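Local coordinates for protein halogenase PltM (Pseudomonas fluorescens, PDB 6BZN) that halogenates phenolic compounds with chloride, bromide or iodide, probably as an FAD-dependent enzyme of the flavin halogenase family, at residues F110-H115 with H125-P130; L42-L47 with R80-E85; L205-G210 with R327-V332; S54-R59 with R159-I164; V99-C104 with Q268-L273. One frame throughout, in Å; residues are numbered along the deposited sequence.

Contact 1: F110-H115 with H125-P130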
# COMPACT_ATOMS: atom_id res chain seq x y z
N PHE A 110 12.10 -1.57 -5.84
CA PHE A 110 11.91 -2.72 -4.95
C PHE A 110 13.04 -3.71 -5.25
O PHE A 110 13.32 -3.98 -6.41
CB PHE A 110 10.57 -3.41 -5.20
CG PHE A 110 9.34 -2.73 -4.59
CD1 PHE A 110 9.42 -1.65 -3.71
CD2 PHE A 110 8.07 -3.23 -4.87
CE1 PHE A 110 8.27 -1.09 -3.15
CE2 PHE A 110 6.92 -2.66 -4.33
CZ PHE A 110 7.01 -1.59 -3.46
N SER A 111 13.68 -4.24 -4.21
CA SER A 111 14.68 -5.28 -4.38
C SER A 111 14.27 -6.50 -3.56
O SER A 111 13.63 -6.38 -2.50
CB SER A 111 16.06 -4.79 -3.98
OG SER A 111 16.10 -4.42 -2.62
N PHE A 112 14.65 -7.67 -4.07
CA PHE A 112 14.29 -8.94 -3.46
C PHE A 112 15.52 -9.81 -3.39
O PHE A 112 16.16 -10.02 -4.41
CB PHE A 112 13.20 -9.64 -4.29
CG PHE A 112 11.94 -8.81 -4.45
CD1 PHE A 112 11.84 -7.87 -5.46
CD2 PHE A 112 10.89 -8.94 -3.55
CE1 PHE A 112 10.70 -7.10 -5.59
CE2 PHE A 112 9.75 -8.17 -3.67
CZ PHE A 112 9.64 -7.25 -4.70
N ALA A 113 15.87 -10.30 -2.20
CA ALA A 113 16.98 -11.23 -2.01
C ALA A 113 16.43 -12.48 -1.35
O ALA A 113 15.74 -12.41 -0.33
CB ALA A 113 18.04 -10.60 -1.13
N TRP A 114 16.73 -13.64 -1.96
CA TRP A 114 16.14 -14.91 -1.55
C TRP A 114 17.12 -15.70 -0.68
O TRP A 114 18.35 -15.61 -0.86
CB TRP A 114 15.73 -15.72 -2.79
CG TRP A 114 15.10 -17.06 -2.52
CD1 TRP A 114 13.77 -17.33 -2.31
CD2 TRP A 114 15.77 -18.31 -2.42
NE1 TRP A 114 13.58 -18.67 -2.09
CE2 TRP A 114 14.79 -19.30 -2.16
CE3 TRP A 114 17.11 -18.70 -2.55
CZ2 TRP A 114 15.11 -20.65 -2.03
CZ3 TRP A 114 17.44 -20.05 -2.41
CH2 TRP A 114 16.44 -21.01 -2.14
N HIS A 115 16.58 -16.45 0.26
CA HIS A 115 17.36 -17.23 1.24
C HIS A 115 16.70 -18.55 1.50
O HIS A 115 15.51 -18.71 1.23
CB HIS A 115 17.46 -16.50 2.56
CG HIS A 115 17.88 -15.09 2.42
ND1 HIS A 115 19.19 -14.70 2.42
CD2 HIS A 115 17.15 -13.97 2.19
CE1 HIS A 115 19.27 -13.40 2.24
NE2 HIS A 115 18.04 -12.94 2.09
N HIS A 125 21.10 -14.34 -6.02
CA HIS A 125 19.66 -14.62 -5.86
C HIS A 125 18.93 -13.33 -5.51
O HIS A 125 18.24 -13.27 -4.48
CB HIS A 125 19.44 -15.70 -4.79
CG HIS A 125 19.98 -17.03 -5.18
ND1 HIS A 125 20.22 -18.04 -4.26
CD2 HIS A 125 20.32 -17.54 -6.39
CE1 HIS A 125 20.68 -19.10 -4.89
NE2 HIS A 125 20.74 -18.83 -6.18
N LEU A 126 19.08 -12.34 -6.40
CA LEU A 126 18.52 -10.99 -6.28
C LEU A 126 17.78 -10.59 -7.56
O LEU A 126 18.23 -10.90 -8.66
CB LEU A 126 19.63 -9.95 -6.08
CG LEU A 126 20.10 -9.58 -4.68
CD1 LEU A 126 20.44 -10.82 -3.87
CD2 LEU A 126 21.30 -8.64 -4.79
N VAL A 127 16.67 -9.87 -7.41
CA VAL A 127 16.09 -9.11 -8.51
C VAL A 127 15.78 -7.71 -7.99
O VAL A 127 15.42 -7.54 -6.82
CB VAL A 127 14.82 -9.75 -9.14
CG1 VAL A 127 15.15 -11.07 -9.83
CG2 VAL A 127 13.71 -9.97 -8.12
N ALA A 128 15.95 -6.71 -8.85
CA ALA A 128 15.67 -5.34 -8.46
C ALA A 128 15.42 -4.50 -9.71
O ALA A 128 16.36 -4.02 -10.32
CB ALA A 128 16.82 -4.75 -7.65
N PRO A 129 14.15 -4.35 -10.11
CA PRO A 129 13.88 -3.51 -11.27
C PRO A 129 13.85 -2.04 -10.86
O PRO A 129 13.02 -1.66 -10.06
CB PRO A 129 12.50 -3.98 -11.75
CG PRO A 129 11.87 -4.65 -10.56
CD PRO A 129 12.95 -5.04 -9.61
N PRO A 130 14.78 -1.21 -11.39
CA PRO A 130 14.84 0.16 -10.89
C PRO A 130 13.79 1.11 -11.44
O PRO A 130 13.24 0.90 -12.53
CB PRO A 130 16.25 0.62 -11.29
CG PRO A 130 16.68 -0.27 -12.38
CD PRO A 130 15.84 -1.50 -12.37
O HOH W 1 10.89 -1.83 -8.44
O HOH W 2 20.45 -17.43 -1.58
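Val-127 O is held from the strand opposite by two groups: Phe-112 N gives it a hydrogen bond of 2.9 Å, nearly in line with the C=O, and Ser-111 CA brings a C-H to it at 3.4 Å. The edge of the Phe-112 ring also lies close to this oxygen. Phe-112 and Val-127 form the hydrogen-bonded pair, Val-127 N returning a bond to Phe-112 O (3.0 Å), and their side chains share one face, where the ring atom Phe-112 CD1 meets Val-127 CG2 at 3.9 Å. This is the antiparallel hairpin of strands 109-114 and 126-131 at the margin of the large mixed sheet. On the opposite face Ala-113, its methyl suited to a place shared with His-251, receives Leu-126 CD1 on its CB at 3.6 Å. Further along, Trp-114 N donates to His-125 O. With CG anti to the backbone N (chi1 -180°), the indole runs alongside His-125 and turns the edge of its six-membered ring toward the imidazole face, the planes 74° apart. A water links Trp-114 O to His-125 ND1, while Trp-114 NE1 goes to Phe-407 O. At the other end Pro-129, a proline with no N-H to give, leaves buried Phe-110 O with a C-H contact from Ala-128 CA (3.4 Å) in place of a hydrogen bond; a second water joins Phe-110 N to Pro-129 O at 2.9 and 2.7 Å.

Contact 2: L42-L47 with R80-E85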
# COMPACT_ATOMS: atom_id res chain seq x y z
N LEU A 42 -12.43 17.61 0.36
CA LEU A 42 -13.83 17.95 0.58
C LEU A 42 -13.98 19.38 1.14
O LEU A 42 -14.82 20.13 0.65
CB LEU A 42 -14.50 16.93 1.50
CG LEU A 42 -14.58 15.51 0.94
CD1 LEU A 42 -15.25 14.61 1.95
CD2 LEU A 42 -15.31 15.41 -0.38
N ALA A 43 -13.14 19.75 2.11
CA ALA A 43 -13.19 21.10 2.68
C ALA A 43 -12.84 22.15 1.61
O ALA A 43 -13.52 23.18 1.48
CB ALA A 43 -12.26 21.23 3.87
N LYS A 44 -11.79 21.88 0.84
CA LYS A 44 -11.42 22.74 -0.29
C LYS A 44 -12.58 22.99 -1.25
O LYS A 44 -12.76 24.12 -1.74
CB LYS A 44 -10.24 22.11 -1.03
CG LYS A 44 -9.89 22.72 -2.38
CD LYS A 44 -9.36 24.13 -2.26
CE LYS A 44 -9.26 24.77 -3.64
NZ LYS A 44 -8.12 25.71 -3.70
N SER A 45 -13.38 21.95 -1.47
CA SER A 45 -14.48 21.96 -2.44
C SER A 45 -15.80 22.57 -1.94
O SER A 45 -16.79 22.58 -2.69
CB SER A 45 -14.74 20.51 -2.88
OG SER A 45 -13.57 19.93 -3.43
N GLY A 46 -15.83 23.04 -0.69
CA GLY A 46 -16.98 23.77 -0.13
C GLY A 46 -17.82 23.02 0.88
O GLY A 46 -18.91 23.50 1.25
N LEU A 47 -17.35 21.85 1.35
CA LEU A 47 -18.07 21.11 2.40
C LEU A 47 -17.53 21.44 3.80
O LEU A 47 -16.35 21.74 3.95
CB LEU A 47 -17.98 19.59 2.17
CG LEU A 47 -18.47 19.04 0.83
CD1 LEU A 47 -18.62 17.53 0.89
CD2 LEU A 47 -19.77 19.68 0.40
N ARG A 80 -6.52 17.29 -9.33
CA ARG A 80 -7.99 17.19 -9.38
C ARG A 80 -8.67 18.19 -8.44
O ARG A 80 -9.74 18.70 -8.78
CB ARG A 80 -8.44 15.76 -9.05
CG ARG A 80 -9.93 15.53 -8.91
CD ARG A 80 -10.64 15.80 -10.23
NE ARG A 80 -12.07 15.58 -10.11
CZ ARG A 80 -12.94 16.44 -9.57
NH1 ARG A 80 -12.54 17.60 -9.08
NH2 ARG A 80 -14.24 16.12 -9.54
N PHE A 81 -8.07 18.47 -7.29
CA PHE A 81 -8.68 19.38 -6.31
C PHE A 81 -7.91 20.68 -6.07
O PHE A 81 -8.28 21.45 -5.19
CB PHE A 81 -8.95 18.62 -4.99
CG PHE A 81 -9.92 17.49 -5.16
CD1 PHE A 81 -11.28 17.75 -5.28
CD2 PHE A 81 -9.49 16.17 -5.26
CE1 PHE A 81 -12.19 16.72 -5.47
CE2 PHE A 81 -10.40 15.13 -5.44
CZ PHE A 81 -11.75 15.41 -5.55
N ASP A 82 -6.87 20.94 -6.87
CA ASP A 82 -6.06 22.16 -6.77
C ASP A 82 -5.52 22.38 -5.35
O ASP A 82 -5.69 23.44 -4.76
CB ASP A 82 -6.86 23.40 -7.27
CG ASP A 82 -6.04 24.71 -7.23
OD1 ASP A 82 -4.83 24.67 -7.58
OD2 ASP A 82 -6.59 25.77 -6.82
N ILE A 83 -4.88 21.35 -4.80
CA ILE A 83 -4.15 21.48 -3.56
C ILE A 83 -2.71 21.09 -3.83
O ILE A 83 -2.36 19.91 -3.72
CB ILE A 83 -4.76 20.62 -2.42
CG1 ILE A 83 -6.25 20.91 -2.28
CG2 ILE A 83 -4.03 20.92 -1.13
CD1 ILE A 83 -6.98 20.16 -1.17
N PRO A 84 -1.85 22.07 -4.17
CA PRO A 84 -0.45 21.75 -4.46
C PRO A 84 0.32 20.92 -3.41
O PRO A 84 1.16 20.10 -3.79
CB PRO A 84 0.21 23.13 -4.57
CG PRO A 84 -0.88 24.03 -5.00
CD PRO A 84 -2.17 23.47 -4.50
N GLU A 85 0.07 21.15 -2.12
CA GLU A 85 0.84 20.48 -1.07
C GLU A 85 0.66 18.98 -1.07
O GLU A 85 1.54 18.27 -0.59
CB GLU A 85 0.54 21.03 0.35
CG GLU A 85 1.19 22.38 0.64
CD GLU A 85 1.19 22.77 2.12
OE1 GLU A 85 0.27 22.35 2.87
OE2 GLU A 85 2.13 23.51 2.53
O HOH W 3 -5.66 24.99 -2.32
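Lys-44 reaches from the last turn of helix 33-44 toward Phe-81, Asp-82 and Ile-83. Its CG stands anti to the backbone N (chi1 169°), which brings CG to 3.5 Å from Phe-81 O; bends at chi2 and chi4 then steer CE and NZ toward Asp-82. The flexible aliphatic stem of a lysine suits this place, for its CB rests against Ile-83 CD1 at 3.8 Å while its charged end stays near solvent. There NZ meets Asp-82 OD2 in a long salt bridge of 3.5 Å and makes an equally weak bond to Asp-82 O. A water makes the firmer link, accepting from Lys-44 NZ at 2.9 Å and donating to Asp-82 O at 2.9 Å. Ser-45 sets its OG obliquely near the Phe-81 ring, 3.7 Å from CD1, but spends its hydrogen bond on Val-41 O in its own helix. Gly-46 follows with the positive phi of a Schellman motif, where a side chain would press on the preceding carbonyl. Around this join, helix 352-374 touches Ser-45 and Phe-81 through Leu-369 and Ala-365, and helix 140-153 meets Ile-83 through Ile-150, so helices 33-44 and 68-81 meet beside both.

Contact 3: L205-G210 with R327-V332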
# COMPACT_ATOMS: atom_id res chain seq x y z
N LEU A 205 -19.72 -6.08 8.28
CA LEU A 205 -19.30 -6.34 6.90
C LEU A 205 -17.97 -7.08 6.75
O LEU A 205 -17.69 -7.61 5.68
CB LEU A 205 -19.25 -5.03 6.10
CG LEU A 205 -20.53 -4.17 6.19
CD1 LEU A 205 -20.28 -2.76 5.70
CD2 LEU A 205 -21.64 -4.83 5.41
N ARG A 206 -17.16 -7.15 7.81
CA ARG A 206 -15.83 -7.75 7.72
C ARG A 206 -15.83 -9.26 7.89
O ARG A 206 -16.57 -9.82 8.70
CB ARG A 206 -14.90 -7.12 8.74
CG ARG A 206 -13.46 -7.50 8.53
CD ARG A 206 -12.55 -6.74 9.45
NE ARG A 206 -12.49 -5.33 9.09
CZ ARG A 206 -11.71 -4.45 9.70
NH1 ARG A 206 -10.93 -4.85 10.69
NH2 ARG A 206 -11.72 -3.17 9.32
N THR A 207 -14.96 -9.92 7.12
CA THR A 207 -14.79 -11.37 7.20
C THR A 207 -13.38 -11.75 6.73
O THR A 207 -12.74 -10.97 6.03
CB THR A 207 -15.84 -12.11 6.33
OG1 THR A 207 -15.70 -13.52 6.50
CG2 THR A 207 -15.68 -11.79 4.87
N THR A 208 -12.93 -12.93 7.14
CA THR A 208 -11.75 -13.56 6.59
C THR A 208 -12.10 -14.72 5.65
O THR A 208 -11.20 -15.34 5.07
CB THR A 208 -10.81 -14.06 7.70
OG1 THR A 208 -11.50 -15.02 8.51
CG2 THR A 208 -10.35 -12.90 8.57
N GLU A 209 -13.40 -15.00 5.47
CA GLU A 209 -13.84 -16.10 4.61
C GLU A 209 -13.36 -15.83 3.20
O GLU A 209 -13.46 -14.70 2.72
CB GLU A 209 -15.37 -16.22 4.61
CG GLU A 209 -15.94 -17.48 3.94
CD GLU A 209 -15.97 -17.45 2.40
OE1 GLU A 209 -15.89 -18.56 1.81
OE2 GLU A 209 -16.08 -16.37 1.77
N GLY A 210 -12.85 -16.86 2.54
CA GLY A 210 -12.47 -16.77 1.14
C GLY A 210 -11.10 -16.16 0.85
O GLY A 210 -10.71 -16.08 -0.32
N ARG A 327 -11.28 -8.86 4.52
CA ARG A 327 -12.01 -8.23 3.44
C ARG A 327 -13.41 -7.89 3.95
O ARG A 327 -13.74 -8.21 5.10
CB ARG A 327 -12.08 -9.14 2.21
CG ARG A 327 -12.85 -10.43 2.41
CD ARG A 327 -12.98 -11.23 1.11
NE ARG A 327 -13.92 -12.32 1.37
CZ ARG A 327 -15.23 -12.31 1.14
NH1 ARG A 327 -15.86 -11.27 0.59
NH2 ARG A 327 -15.94 -13.38 1.47
N SER A 328 -14.19 -7.23 3.11
CA SER A 328 -15.58 -6.89 3.45
C SER A 328 -16.52 -7.25 2.32
O SER A 328 -16.15 -7.21 1.14
CB SER A 328 -15.72 -5.41 3.76
OG SER A 328 -14.94 -5.03 4.89
N VAL A 329 -17.75 -7.60 2.69
CA VAL A 329 -18.75 -8.00 1.71
C VAL A 329 -19.39 -6.79 1.00
O VAL A 329 -19.88 -6.91 -0.13
CB VAL A 329 -19.83 -8.92 2.34
CG1 VAL A 329 -19.20 -10.16 2.95
CG2 VAL A 329 -20.66 -8.20 3.40
N GLN A 330 -19.40 -5.64 1.67
CA GLN A 330 -19.86 -4.36 1.12
C GLN A 330 -19.06 -3.29 1.83
O GLN A 330 -18.49 -3.55 2.89
CB GLN A 330 -21.33 -4.10 1.42
CG GLN A 330 -22.32 -5.00 0.71
CD GLN A 330 -23.78 -4.61 0.98
OE1 GLN A 330 -24.08 -3.96 1.97
NE2 GLN A 330 -24.67 -5.00 0.09
N ASN A 331 -19.01 -2.09 1.26
CA ASN A 331 -18.39 -0.98 1.97
C ASN A 331 -18.98 0.39 1.74
O ASN A 331 -18.40 1.38 2.17
CB ASN A 331 -16.87 -0.99 1.70
CG ASN A 331 -16.52 -0.37 0.36
OD1 ASN A 331 -17.34 -0.30 -0.54
ND2 ASN A 331 -15.27 0.10 0.23
N VAL A 332 -20.13 0.48 1.07
CA VAL A 332 -20.84 1.74 0.93
C VAL A 332 -22.31 1.51 1.27
O VAL A 332 -22.83 0.40 1.10
CB VAL A 332 -20.72 2.33 -0.49
CG1 VAL A 332 -19.25 2.57 -0.85
CG2 VAL A 332 -21.35 1.43 -1.55
O HOH W 4 -14.65 -4.00 7.12
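The guanidinium of Arg-327 carries the methyl Thr-207 CG2 over one face, 3.7 Å above the plane and set toward the rim, while Glu-209 O lies at its edge, nearly in plane. That one carbonyl oxygen takes two N-H groups: NE approaches at 2.8 Å almost along the C=O direction, whereas NH2, at 3.1 Å, comes from well above the carbonyl plane. The same Arg-327 NH2 makes a salt bridge to Glu-209 OE2 at 3.0 Å, weak as a hydrogen bond, with carboxylate and guanidinium planes 82° apart. Arg-327 CG takes the position between backbone N and carbonyl carbon (chi1 65°), from which the extended chain runs alongside Thr-207. Replacing it with a methionine would probably leave Glu-209 O without its paired donors and the Glu-209 carboxylate without its charge partner. Thr-207 OG1 meanwhile accepts from Glu-209 N (2.9 Å), an ST turn. Leu-205 turns its CD2 onto Val-329 CG2 at 4.0 Å. The backbones form a short two-stranded antiparallel sheet, with Thr-207 and Arg-327 bonded both ways. On the face of Arg-206 and Ser-328, the Arg-206 guanidinium donates to Ala-342 O and makes a cation-pi contact with Tyr-326, which binds FAD in another structure.

Contact 4: S54-R59 with R159-I164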
# COMPACT_ATOMS: atom_id res chain seq x y z
N SER A 54 -9.68 8.90 17.81
CA SER A 54 -9.44 8.52 19.21
C SER A 54 -7.98 8.69 19.58
O SER A 54 -7.64 8.85 20.76
CB SER A 54 -9.90 7.09 19.49
OG SER A 54 -9.21 6.17 18.66
N ALA A 55 -7.10 8.64 18.58
CA ALA A 55 -5.67 8.84 18.80
C ALA A 55 -5.34 10.32 18.69
O ALA A 55 -6.22 11.16 18.46
CB ALA A 55 -4.89 8.03 17.79
N GLN A 56 -4.06 10.64 18.84
CA GLN A 56 -3.57 11.98 18.58
C GLN A 56 -2.22 11.99 17.89
O GLN A 56 -1.47 11.04 17.97
CB GLN A 56 -3.54 12.82 19.86
CG GLN A 56 -2.76 12.27 21.03
CD GLN A 56 -3.17 12.94 22.34
OE1 GLN A 56 -3.51 14.13 22.36
NE2 GLN A 56 -3.17 12.17 23.43
N HIS A 57 -1.94 13.07 17.17
CA HIS A 57 -0.65 13.26 16.53
C HIS A 57 0.31 13.87 17.56
O HIS A 57 -0.14 14.61 18.43
CB HIS A 57 -0.76 14.19 15.31
CG HIS A 57 -1.53 13.59 14.19
ND1 HIS A 57 -0.93 12.85 13.19
CD2 HIS A 57 -2.86 13.58 13.91
CE1 HIS A 57 -1.86 12.44 12.34
NE2 HIS A 57 -3.03 12.86 12.76
N PRO A 58 1.60 13.56 17.49
CA PRO A 58 2.20 12.65 16.54
C PRO A 58 1.98 11.19 16.93
O PRO A 58 1.89 10.87 18.11
CB PRO A 58 3.68 12.99 16.64
CG PRO A 58 3.85 13.31 18.08
CD PRO A 58 2.61 14.10 18.43
N ARG A 59 1.91 10.31 15.94
CA ARG A 59 1.91 8.88 16.25
C ARG A 59 2.53 8.05 15.15
O ARG A 59 2.51 8.41 13.99
CB ARG A 59 0.49 8.39 16.58
CG ARG A 59 -0.42 8.11 15.40
CD ARG A 59 -0.79 9.34 14.58
NE ARG A 59 -1.95 9.00 13.75
CZ ARG A 59 -3.25 9.22 14.06
NH1 ARG A 59 -3.61 9.85 15.17
NH2 ARG A 59 -4.20 8.82 13.21
N ARG A 159 -11.11 16.92 15.80
CA ARG A 159 -11.10 16.65 17.23
C ARG A 159 -10.33 15.36 17.43
O ARG A 159 -10.73 14.30 16.92
CB ARG A 159 -12.51 16.52 17.80
CG ARG A 159 -13.38 17.71 17.51
CD ARG A 159 -14.72 17.64 18.22
NE ARG A 159 -15.70 18.52 17.58
CZ ARG A 159 -16.95 18.71 17.98
NH1 ARG A 159 -17.43 18.10 19.05
NH2 ARG A 159 -17.73 19.54 17.29
N GLN A 160 -9.23 15.48 18.17
CA GLN A 160 -8.32 14.40 18.52
C GLN A 160 -8.62 13.88 19.91
O GLN A 160 -9.29 14.56 20.70
CB GLN A 160 -6.89 14.93 18.54
CG GLN A 160 -6.44 15.60 17.25
CD GLN A 160 -5.71 14.64 16.36
OE1 GLN A 160 -4.52 14.39 16.56
NE2 GLN A 160 -6.40 14.08 15.37
N ASN A 161 -8.11 12.69 20.21
CA ASN A 161 -8.23 12.11 21.55
C ASN A 161 -9.68 12.01 22.06
O ASN A 161 -9.94 12.19 23.25
CB ASN A 161 -7.35 12.90 22.53
CG ASN A 161 -7.00 12.12 23.77
OD1 ASN A 161 -6.91 10.89 23.73
ND2 ASN A 161 -6.78 12.82 24.88
N ILE A 162 -10.62 11.76 21.15
CA ILE A 162 -12.05 11.68 21.49
C ILE A 162 -12.47 10.23 21.64
O ILE A 162 -11.72 9.32 21.30
CB ILE A 162 -12.99 12.45 20.52
CG1 ILE A 162 -12.81 12.05 19.05
CG2 ILE A 162 -12.80 13.95 20.67
CD1 ILE A 162 -13.30 10.67 18.69
N LYS A 163 -13.66 10.02 22.18
CA LYS A 163 -14.23 8.70 22.30
C LYS A 163 -15.61 8.74 21.67
O LYS A 163 -16.48 9.49 22.12
CB LYS A 163 -14.28 8.28 23.78
CG LYS A 163 -14.98 6.95 24.08
CD LYS A 163 -14.55 5.83 23.15
CE LYS A 163 -14.62 4.45 23.80
NZ LYS A 163 -16.01 4.01 24.14
N ILE A 164 -15.79 7.98 20.60
CA ILE A 164 -17.08 7.85 19.95
C ILE A 164 -17.89 6.85 20.75
O ILE A 164 -17.46 5.73 20.93
CB ILE A 164 -16.93 7.36 18.49
CG1 ILE A 164 -16.24 8.43 17.64
CG2 ILE A 164 -18.29 7.00 17.89
CD1 ILE A 164 -15.64 7.90 16.36
O HOH W 5 -9.53 8.41 23.05
O HOH W 6 -2.81 15.92 18.47
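Gln-56 lays its side-chain amide over that of Asn-161, the two planes 26° apart and stacked, with Gln-56 NE2 3.8 Å from Asn-161 CG. They belong to loops that follow neighbouring strands, 49-52 and 157-159, at one margin of the parallel sheet of a Rossmann-type fold. The backbones join through Asn-161 N, which donates to Ala-55 O at 3.0 Å from above the carbonyl plane. Asn-161 has positive phi, a conformation that asparagine tolerates better than most residues. Close by, Ser-54 CA directs its C-H to Ile-162 O at 3.2 Å, and one water donates to both Ser-54 O and Ile-162 O. Gln-160 is modelled in two conformations; in the one described its chain bends at chi2 (-95°), which carries OE1 to His-57 N. The His-57 imidazole gives its NE2 to Ser-31 O and lies over the guanidinium of Arg-59, a residue that contacts FAD in another structure of this protein and is salt-bridged to Asp-53. Tentatively, since this holds for that conformer of Gln-160 alone, OE1 sits at the edge of the His-57 ring, 3.2 Å from CD2 and 3.0 Å from the backbone N, the amide and imidazole planes being only 10° apart.

Contact 5: V99-C104 with Q268-L273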
# COMPACT_ATOMS: atom_id res chain seq x y z
N VAL A 99 8.02 19.19 4.15
CA VAL A 99 7.52 18.51 5.34
C VAL A 99 8.61 18.54 6.41
O VAL A 99 8.36 18.93 7.55
CB VAL A 99 7.12 17.05 5.05
CG1 VAL A 99 6.59 16.39 6.32
CG2 VAL A 99 6.07 16.98 3.95
N GLY A 100 9.81 18.12 6.03
CA GLY A 100 10.95 18.18 6.91
C GLY A 100 11.99 17.15 6.55
O GLY A 100 11.69 16.11 5.97
N SER A 101 13.23 17.42 6.95
CA SER A 101 14.34 16.56 6.54
C SER A 101 14.31 15.16 7.19
O SER A 101 14.96 14.25 6.68
CB SER A 101 15.68 17.24 6.80
OG SER A 101 15.84 17.58 8.16
N SER A 102 13.57 14.98 8.28
CA SER A 102 13.42 13.66 8.87
C SER A 102 12.22 12.87 8.31
O SER A 102 12.00 11.72 8.69
CB SER A 102 13.31 13.78 10.38
OG SER A 102 14.53 14.26 10.94
N ALA A 103 11.47 13.47 7.38
CA ALA A 103 10.15 12.93 7.01
C ALA A 103 10.16 11.77 6.01
O ALA A 103 9.14 11.11 5.82
CB ALA A 103 9.25 14.05 6.52
N CYS A 104 11.30 11.52 5.37
CA CYS A 104 11.40 10.38 4.48
C CYS A 104 12.82 9.90 4.23
O CYS A 104 13.80 10.61 4.48
CB CYS A 104 10.74 10.67 3.13
SG CYS A 104 11.66 11.83 2.10
N GLN A 268 20.34 14.35 1.87
CA GLN A 268 19.80 15.46 2.70
C GLN A 268 18.80 15.10 3.84
O GLN A 268 18.22 16.00 4.44
CB GLN A 268 19.17 16.52 1.79
CG GLN A 268 20.15 17.19 0.84
CD GLN A 268 19.97 16.71 -0.59
OE1 GLN A 268 18.93 16.98 -1.20
NE2 GLN A 268 20.96 16.00 -1.12
N GLY A 269 18.65 13.82 4.15
CA GLY A 269 17.77 13.36 5.23
C GLY A 269 18.47 13.43 6.57
O GLY A 269 19.70 13.42 6.64
N THR A 270 17.69 13.57 7.64
CA THR A 270 18.22 13.55 8.99
C THR A 270 17.70 12.39 9.84
O THR A 270 18.16 12.21 10.96
CB THR A 270 17.89 14.86 9.71
OG1 THR A 270 16.51 15.20 9.48
CG2 THR A 270 18.79 15.97 9.19
N ASN A 271 16.78 11.59 9.32
CA ASN A 271 16.21 10.52 10.12
C ASN A 271 17.27 9.43 10.28
O ASN A 271 17.93 9.10 9.31
CB ASN A 271 14.95 9.98 9.44
CG ASN A 271 14.09 9.16 10.38
OD1 ASN A 271 14.58 8.34 11.14
ND2 ASN A 271 12.80 9.37 10.32
N GLN A 272 17.44 8.90 11.49
CA GLN A 272 18.42 7.84 11.76
C GLN A 272 17.86 6.43 11.68
O GLN A 272 18.61 5.44 11.73
CB GLN A 272 19.03 8.03 13.14
CG GLN A 272 19.77 9.35 13.32
CD GLN A 272 20.28 9.49 14.74
OE1 GLN A 272 21.03 8.64 15.22
NE2 GLN A 272 19.86 10.55 15.44
N LEU A 273 16.55 6.31 11.56
CA LEU A 273 15.89 5.04 11.73
C LEU A 273 15.75 4.27 10.44
O LEU A 273 15.80 4.83 9.34
CB LEU A 273 14.50 5.25 12.34
CG LEU A 273 14.47 5.94 13.71
CD1 LEU A 273 13.04 6.33 14.05
CD2 LEU A 273 15.09 5.03 14.77
O HOH W 7 15.53 11.55 6.62
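Thr-270 OG1 is shared by two serine hydroxyls, Ser-102 OG at 2.6 Å and Ser-101 OG at 2.8 Å; in each pair either oxygen could be the donor. A hydroxyl suits all three places because it can give and accept at once, so the three can form a chain whichever way the protons run. Ser-101 OG occupies the position between its backbone N and carbonyl carbon (chi1 58°), which turns it to the threonine. The backbone adds Thr-270 N to Ser-101 O at 3.0 Å, the donor standing far above the carbonyl plane, and Gly-269 CA sends a C-H to that same oxygen at 3.3 Å. Asn-271 uses both ends of its amide: ND2 donates to Ser-102 O at 3.0 Å, in the carbonyl plane and nearly straight (165°), while OD1 accepts from Leu-273 N at 2.9 Å, an Asx turn. Its backbone N gives to a water lying against Ser-101 O and Cys-104 O. An aspartate here would probably leave Ser-102 O without its N-H donor and set a carboxylate oxygen against it. Residues 100-103 form a type I turn between helix 92-98 and strand 104-107, touching Asp-142 of helix 140-153; the partner loop runs from strand 256-262 into strand 273-281, and Phe-139 packs on Asn-271 and Leu-273.

Contacts 1, 3 and 4 lie at FAD-binding residues: contact 4 contains Arg-59, and in contact 1 the side chain of Phe-110 is about 4 Å from those of Ala-65 and Ser-351. Arg-59, Ala-65 and Ser-351 bind FAD in another structure; the cofactor is absent from this model. The centres of contacts 1 and 4 are 39 Å apart, on opposite sides of the chain's centre. Contact 3 borders a further FAD position, with Arg-206 about 3 Å from the Tyr-326 side chain. Contacts 2 and 5 approach to about 7 Å between nearest atoms without touching. Along the chain, contact 1 is nested within the loops closed by contacts 4 and 5, whereas contacts 2 and 4 interleave.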